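Local coordinates for hypothetical protein PH1948 (Pyrococcus horikoshii, PDB 1WY7) that probably transfers methyl groups from S-adenosylmethionine to RNA, and binds the reaction product S-adenosyl-L-homocysteine, at residues R4-K16 against R29-L41. Sequence-based numbering, arbitrary orientation.
With SAH (S-adenosyl-L-homocysteine), chain E.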
loop_
_atom_site.group_PDB
_atom_site.type_symbol
_atom_site.label_atom_id
_atom_site.label_comp_id
_atom_site.label_asym_id
_atom_site.label_seq_id
_atom_site.Cartn_x
_atom_site.Cartn_y
_atom_site.Cartn_z
ATOM N N ARG A 4 -9.180 12.534 3.261
ATOM C CA ARG A 4 -10.361 11.630 3.279
ATOM C C ARG A 4 -11.206 11.835 2.030
ATOM O O ARG A 4 -12.213 11.150 1.836
ATOM C CB ARG A 4 -11.217 11.909 4.511
ATOM C CG ARG A 4 -11.506 10.678 5.330
ATOM C CD ARG A 4 -12.863 10.732 6.027
ATOM N NE ARG A 4 -13.979 10.689 5.080
ATOM C CZ ARG A 4 -14.568 11.762 4.556
ATOM N NH1 ARG A 4 -14.156 12.981 4.885
ATOM N NH2 ARG A 4 -15.570 11.616 3.695
ATOM N N LYS A 5 -10.787 12.786 1.195
ATOM C CA LYS A 5 -11.486 13.120 -0.040
ATOM C C LYS A 5 -12.311 11.957 -0.562
ATOM O O LYS A 5 -11.768 10.958 -1.040
ATOM C CB LYS A 5 -10.492 13.535 -1.114
ATOM C CG LYS A 5 -11.070 14.466 -2.157
ATOM C CD LYS A 5 -11.252 15.854 -1.568
ATOM C CE LYS A 5 -11.476 16.894 -2.645
ATOM N NZ LYS A 5 -11.309 18.271 -2.100
ATOM N N LYS A 6 -13.626 12.092 -0.448
ATOM C CA LYS A 6 -14.546 11.071 -0.927
ATOM C C LYS A 6 -14.512 11.019 -2.456
ATOM O O LYS A 6 -14.859 9.997 -3.051
ATOM C CB LYS A 6 -15.974 11.349 -0.440
ATOM C CG LYS A 6 -16.997 10.367 -1.004
ATOM C CD LYS A 6 -18.387 10.530 -0.402
ATOM C CE LYS A 6 -18.463 9.971 1.021
ATOM N NZ LYS A 6 -19.853 10.033 1.584
ATOM N N GLU A 7 -14.100 12.117 -3.090
ATOM C CA GLU A 7 -14.000 12.153 -4.550
ATOM C C GLU A 7 -12.909 11.180 -4.990
ATOM O O GLU A 7 -13.065 10.441 -5.965
ATOM C CB GLU A 7 -13.637 13.557 -5.049
ATOM C CG GLU A 7 -14.825 14.483 -5.243
ATOM C CD GLU A 7 -14.711 15.753 -4.420
ATOM O OE1 GLU A 7 -14.443 15.645 -3.201
ATOM O OE2 GLU A 7 -14.898 16.854 -4.988
ATOM N N LEU A 8 -11.799 11.193 -4.257
ATOM C CA LEU A 8 -10.674 10.323 -4.554
ATOM C C LEU A 8 -11.097 8.863 -4.376
ATOM O O LEU A 8 -10.806 8.011 -5.223
ATOM C CB LEU A 8 -9.492 10.668 -3.637
ATOM C CG LEU A 8 -8.198 9.846 -3.755
ATOM C CD1 LEU A 8 -7.694 9.843 -5.186
ATOM C CD2 LEU A 8 -7.150 10.449 -2.839
ATOM N N ALA A 9 -11.800 8.585 -3.282
ATOM C CA ALA A 9 -12.263 7.231 -3.001
ATOM C C ALA A 9 -13.140 6.735 -4.141
ATOM O O ALA A 9 -13.012 5.592 -4.583
ATOM C CB ALA A 9 -13.035 7.201 -1.685
ATOM N N ILE A 10 -14.028 7.605 -4.613
ATOM C CA ILE A 10 -14.940 7.277 -5.709
ATOM C C ILE A 10 -14.161 6.952 -6.977
ATOM O O ILE A 10 -14.414 5.952 -7.655
ATOM C CB ILE A 10 -15.890 8.476 -5.999
ATOM C CG1 ILE A 10 -16.893 8.631 -4.852
ATOM C CG2 ILE A 10 -16.609 8.286 -7.331
ATOM C CD1 ILE A 10 -17.803 9.857 -4.992
ATOM N N ALA A 11 -13.216 7.817 -7.303
ATOM C CA ALA A 11 -12.407 7.614 -8.492
ATOM C C ALA A 11 -11.570 6.332 -8.386
ATOM O O ALA A 11 -11.396 5.611 -9.380
ATOM C CB ALA A 11 -11.504 8.818 -8.720
ATOM N N LEU A 12 -11.062 6.043 -7.190
ATOM C CA LEU A 12 -10.251 4.842 -6.989
ATOM C C LEU A 12 -11.083 3.572 -7.128
ATOM O O LEU A 12 -10.579 2.554 -7.586
ATOM C CB LEU A 12 -9.569 4.860 -5.608
ATOM C CG LEU A 12 -8.496 5.936 -5.422
ATOM C CD1 LEU A 12 -7.915 5.860 -4.032
ATOM C CD2 LEU A 12 -7.418 5.763 -6.484
ATOM N N SER A 13 -12.358 3.644 -6.749
ATOM C CA SER A 13 -13.246 2.484 -6.819
ATOM C C SER A 13 -13.603 2.092 -8.249
ATOM O O SER A 13 -14.107 0.993 -8.492
ATOM C CB SER A 13 -14.531 2.759 -6.042
ATOM O OG SER A 13 -15.291 3.777 -6.677
ATOM N N LYS A 14 -13.339 2.987 -9.193
ATOM C CA LYS A 14 -13.639 2.725 -10.595
ATOM C C LYS A 14 -12.586 1.900 -11.326
ATOM O O LYS A 14 -12.812 1.470 -12.456
ATOM C CB LYS A 14 -13.858 4.043 -11.331
ATOM C CG LYS A 14 -15.122 4.753 -10.891
ATOM C CD LYS A 14 -15.246 6.119 -11.528
ATOM C CE LYS A 14 -16.565 6.764 -11.140
ATOM N NZ LYS A 14 -16.707 8.105 -11.771
ATOM N N LEU A 15 -11.443 1.673 -10.684
ATOM C CA LEU A 15 -10.367 0.880 -11.282
ATOM C C LEU A 15 -10.737 -0.597 -11.338
ATOM O O LEU A 15 -11.521 -1.084 -10.525
ATOM C CB LEU A 15 -9.069 1.029 -10.476
ATOM C CG LEU A 15 -8.380 2.399 -10.426
ATOM C CD1 LEU A 15 -7.074 2.295 -9.635
ATOM C CD2 LEU A 15 -8.088 2.873 -11.840
ATOM N N LYS A 16 -10.159 -1.312 -12.297
ATOM C CA LYS A 16 -10.410 -2.743 -12.450
ATOM C C LYS A 16 -9.763 -3.536 -11.317
ATOM O O LYS A 16 -8.697 -3.163 -10.837
ATOM C CB LYS A 16 -9.866 -3.219 -13.800
ATOM C CG LYS A 16 -10.645 -2.685 -14.994
ATOM C CD LYS A 16 -10.642 -1.158 -15.028
ATOM C CE LYS A 16 -11.748 -0.589 -15.927
ATOM N NZ LYS A 16 -11.541 -0.869 -17.376
ATOM N N ARG A 29 -8.217 -5.810 -3.895
ATOM C CA ARG A 29 -7.887 -4.418 -4.183
ATOM C C ARG A 29 -8.062 -3.575 -2.923
ATOM O O ARG A 29 -8.976 -3.822 -2.134
ATOM C CB ARG A 29 -8.811 -3.887 -5.278
ATOM C CG ARG A 29 -10.283 -3.986 -4.890
ATOM C CD ARG A 29 -11.164 -3.354 -5.930
ATOM N NE ARG A 29 -10.738 -1.989 -6.209
ATOM C CZ ARG A 29 -11.314 -1.201 -7.110
ATOM N NH1 ARG A 29 -10.858 0.027 -7.304
ATOM N NH2 ARG A 29 -12.353 -1.639 -7.810
ATOM N N THR A 30 -7.196 -2.585 -2.726
ATOM C CA THR A 30 -7.322 -1.734 -1.543
ATOM C C THR A 30 -8.635 -0.964 -1.660
ATOM O O THR A 30 -8.840 -0.236 -2.626
ATOM C CB THR A 30 -6.176 -0.700 -1.430
ATOM O OG1 THR A 30 -4.905 -1.366 -1.478
ATOM C CG2 THR A 30 -6.285 0.056 -0.107
ATOM N N PRO A 31 -9.543 -1.125 -0.685
ATOM C CA PRO A 31 -10.825 -0.413 -0.743
ATOM C C PRO A 31 -10.613 1.100 -0.887
ATOM O O PRO A 31 -9.703 1.675 -0.285
ATOM C CB PRO A 31 -11.489 -0.804 0.577
ATOM C CG PRO A 31 -10.980 -2.203 0.792
ATOM C CD PRO A 31 -9.502 -2.043 0.467
ATOM N N GLY A 32 -11.453 1.736 -1.694
ATOM C CA GLY A 32 -11.328 3.167 -1.927
ATOM C C GLY A 32 -11.251 4.056 -0.697
ATOM O O GLY A 32 -10.477 5.003 -0.652
ATOM N N ASN A 33 -12.051 3.762 0.314
ATOM C CA ASN A 33 -12.039 4.589 1.513
ATOM C C ASN A 33 -10.701 4.533 2.243
ATOM O O ASN A 33 -10.114 5.572 2.551
ATOM C CB ASN A 33 -13.184 4.194 2.456
ATOM C CG ASN A 33 -12.930 2.885 3.190
ATOM O OD1 ASN A 33 -12.659 1.844 2.576
ATOM N ND2 ASN A 33 -13.029 2.931 4.523
ATOM N N ALA A 34 -10.211 3.329 2.514
ATOM C CA ALA A 34 -8.936 3.180 3.207
ATOM C C ALA A 34 -7.819 3.778 2.356
ATOM O O ALA A 34 -6.955 4.498 2.869
ATOM C CB ALA A 34 -8.651 1.697 3.492
ATOM N N ALA A 35 -7.845 3.482 1.058
ATOM C CA ALA A 35 -6.841 4.001 0.134
ATOM C C ALA A 35 -6.820 5.527 0.167
ATOM O O ALA A 35 -5.748 6.144 0.206
ATOM C CB ALA A 35 -7.140 3.522 -1.268
ATOM N N SER A 36 -8.014 6.125 0.132
ATOM C CA SER A 36 -8.184 7.582 0.187
ATOM C C SER A 36 -7.587 8.146 1.462
ATOM O O SER A 36 -6.903 9.156 1.426
ATOM C CB SER A 36 -9.668 7.980 0.178
ATOM O OG SER A 36 -10.254 7.667 -1.062
ATOM N N GLU A 37 -7.876 7.511 2.594
ATOM C CA GLU A 37 -7.354 7.956 3.883
ATOM C C GLU A 37 -5.833 7.972 3.897
ATOM O O GLU A 37 -5.206 8.969 4.260
ATOM C CB GLU A 37 -7.822 7.031 5.007
ATOM C CG GLU A 37 -9.277 7.192 5.417
ATOM C CD GLU A 37 -9.545 8.455 6.246
ATOM O OE1 GLU A 37 -10.680 8.583 6.748
ATOM O OE2 GLU A 37 -8.646 9.315 6.403
ATOM N N LEU A 38 -5.238 6.853 3.506
ATOM C CA LEU A 38 -3.789 6.749 3.519
ATOM C C LEU A 38 -3.157 7.801 2.617
ATOM O O LEU A 38 -2.232 8.493 3.036
ATOM C CB LEU A 38 -3.354 5.332 3.094
ATOM C CG LEU A 38 -1.846 5.038 2.987
ATOM C CD1 LEU A 38 -1.599 3.525 2.997
ATOM C CD2 LEU A 38 -1.281 5.673 1.710
ATOM N N LEU A 39 -3.664 7.913 1.388
ATOM C CA LEU A 39 -3.135 8.858 0.405
ATOM C C LEU A 39 -3.337 10.324 0.768
ATOM O O LEU A 39 -2.437 11.143 0.584
ATOM C CB LEU A 39 -3.753 8.578 -0.969
ATOM C CG LEU A 39 -3.280 7.304 -1.673
ATOM C CD1 LEU A 39 -4.226 6.957 -2.802
ATOM C CD2 LEU A 39 -1.871 7.510 -2.202
ATOM N N TRP A 40 -4.516 10.660 1.276
ATOM C CA TRP A 40 -4.779 12.041 1.644
ATOM C C TRP A 40 -3.862 12.444 2.783
ATOM O O TRP A 40 -3.314 13.535 2.785
ATOM C CB TRP A 40 -6.231 12.232 2.064
ATOM C CG TRP A 40 -6.609 13.654 1.951
ATOM C CD1 TRP A 40 -6.732 14.560 2.966
ATOM C CD2 TRP A 40 -6.813 14.377 0.733
ATOM N NE1 TRP A 40 -6.996 15.809 2.452
ATOM C CE2 TRP A 40 -7.051 15.726 1.084
ATOM C CE3 TRP A 40 -6.815 14.017 -0.623
ATOM C CZ2 TRP A 40 -7.286 16.717 0.128
ATOM C CZ3 TRP A 40 -7.049 14.998 -1.576
ATOM C CH2 TRP A 40 -7.282 16.336 -1.194
ATOM N N LEU A 41 -3.690 11.543 3.750
ATOM C CA LEU A 41 -2.810 11.808 4.881
ATOM C C LEU A 41 -1.400 12.088 4.370
ATOM O O LEU A 41 -0.779 13.093 4.735
ATOM C CB LEU A 41 -2.776 10.607 5.827
ATOM C CG LEU A 41 -1.690 10.666 6.908
ATOM C CD1 LEU A 41 -1.935 11.869 7.805
ATOM C CD2 LEU A 41 -1.702 9.381 7.726
HETATM N N SAH E . -4.873 -4.161 -5.039
HETATM C CA SAH E . -4.202 -3.611 -3.844
HETATM C CB SAH E . -3.104 -4.606 -3.438
HETATM C CG SAH E . -3.741 -5.554 -2.486
HETATM S SD SAH E . -2.891 -6.967 -1.755
HETATM C C SAH E . -3.723 -2.231 -4.208
HETATM O O SAH E . -4.274 -1.646 -5.191
HETATM O OXT SAH E . -2.779 -1.792 -3.470
HETATM C "C5'" SAH E . -1.147 -6.693 -1.977
HETATM C "C4'" SAH E . -0.398 -7.444 -3.089
HETATM O "O4'" SAH E . 0.787 -8.065 -2.529
HETATM C "C3'" SAH E . -1.118 -8.638 -3.719
HETATM O "O3'" SAH E . -1.569 -8.131 -4.991
HETATM C "C2'" SAH E . -0.046 -9.715 -3.947
HETATM O "O2'" SAH E . 0.070 -10.392 -5.178
HETATM C "C1'" SAH E . 1.236 -9.010 -3.471
HETATM N N9 SAH E . 2.205 -9.885 -2.828
HETATM C C8 SAH E . 2.026 -10.941 -1.952
HETATM N N7 SAH E . 3.142 -11.497 -1.555
HETATM C C5 SAH E . 4.134 -10.768 -2.204
HETATM C C6 SAH E . 5.554 -10.835 -2.205
HETATM N N6 SAH E . 6.228 -11.746 -1.469
HETATM N N1 SAH E . 6.277 -9.954 -2.973
HETATM C C2 SAH E . 5.600 -9.036 -3.701
HETATM N N3 SAH E . 4.259 -8.867 -3.782
HETATM C C4 SAH E . 3.570 -9.772 -2.998
HETATM O O HOH W 1 -10.703 0.830 -4.672
#
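R29 reaches the main chain of L12, S13 and L15 with CG held between its own backbone N and carbonyl carbon (chi1 58°) and a bend at chi3, while L12 sets CG beside its backbone N and lowers CD1 onto helix 32-41. Three main-chain carbonyls, of L12, S13 and L15, gather near the R29 guanidinium. Its NH2 donates to S13 O at 3.2 Å, a bent bond (137° at the hydrogen) that approaches from above the carbonyl plane. L12 O lies in the guanidinium plane, 2.6 Å from R29 NH1, and L15 O is 2.9 Å from R29 NH2. A leucine in place of R29 would probably leave S13 O without this donor and the neighbouring carbonyls of L12 and L15 without the nearby positive charge. A water donates to T30 O and, weakly, to L12 O, adding a second link.

L12 is a knob in the hole formed by G32, A35, S36 and L39, its CD1 3.7 Å from A35 CB. At the far end, K5 CB lies over one face of the W40 six-membered ring, 4.0 Å from its centroid, a CH-pi contact. The axes of the short helical segments 6-13 and 32-41 come within 8.0 Å, with 129° between their N-to-C directions, nearer antiparallel than parallel. Helix 6-13 thus packs over helix 32-41, whose A35 touches V62 of the cofactor site; R29 and T30 themselves line the S-adenosyl-L-homocysteine pocket of this Rossmann-like, seven-stranded methyltransferase fold.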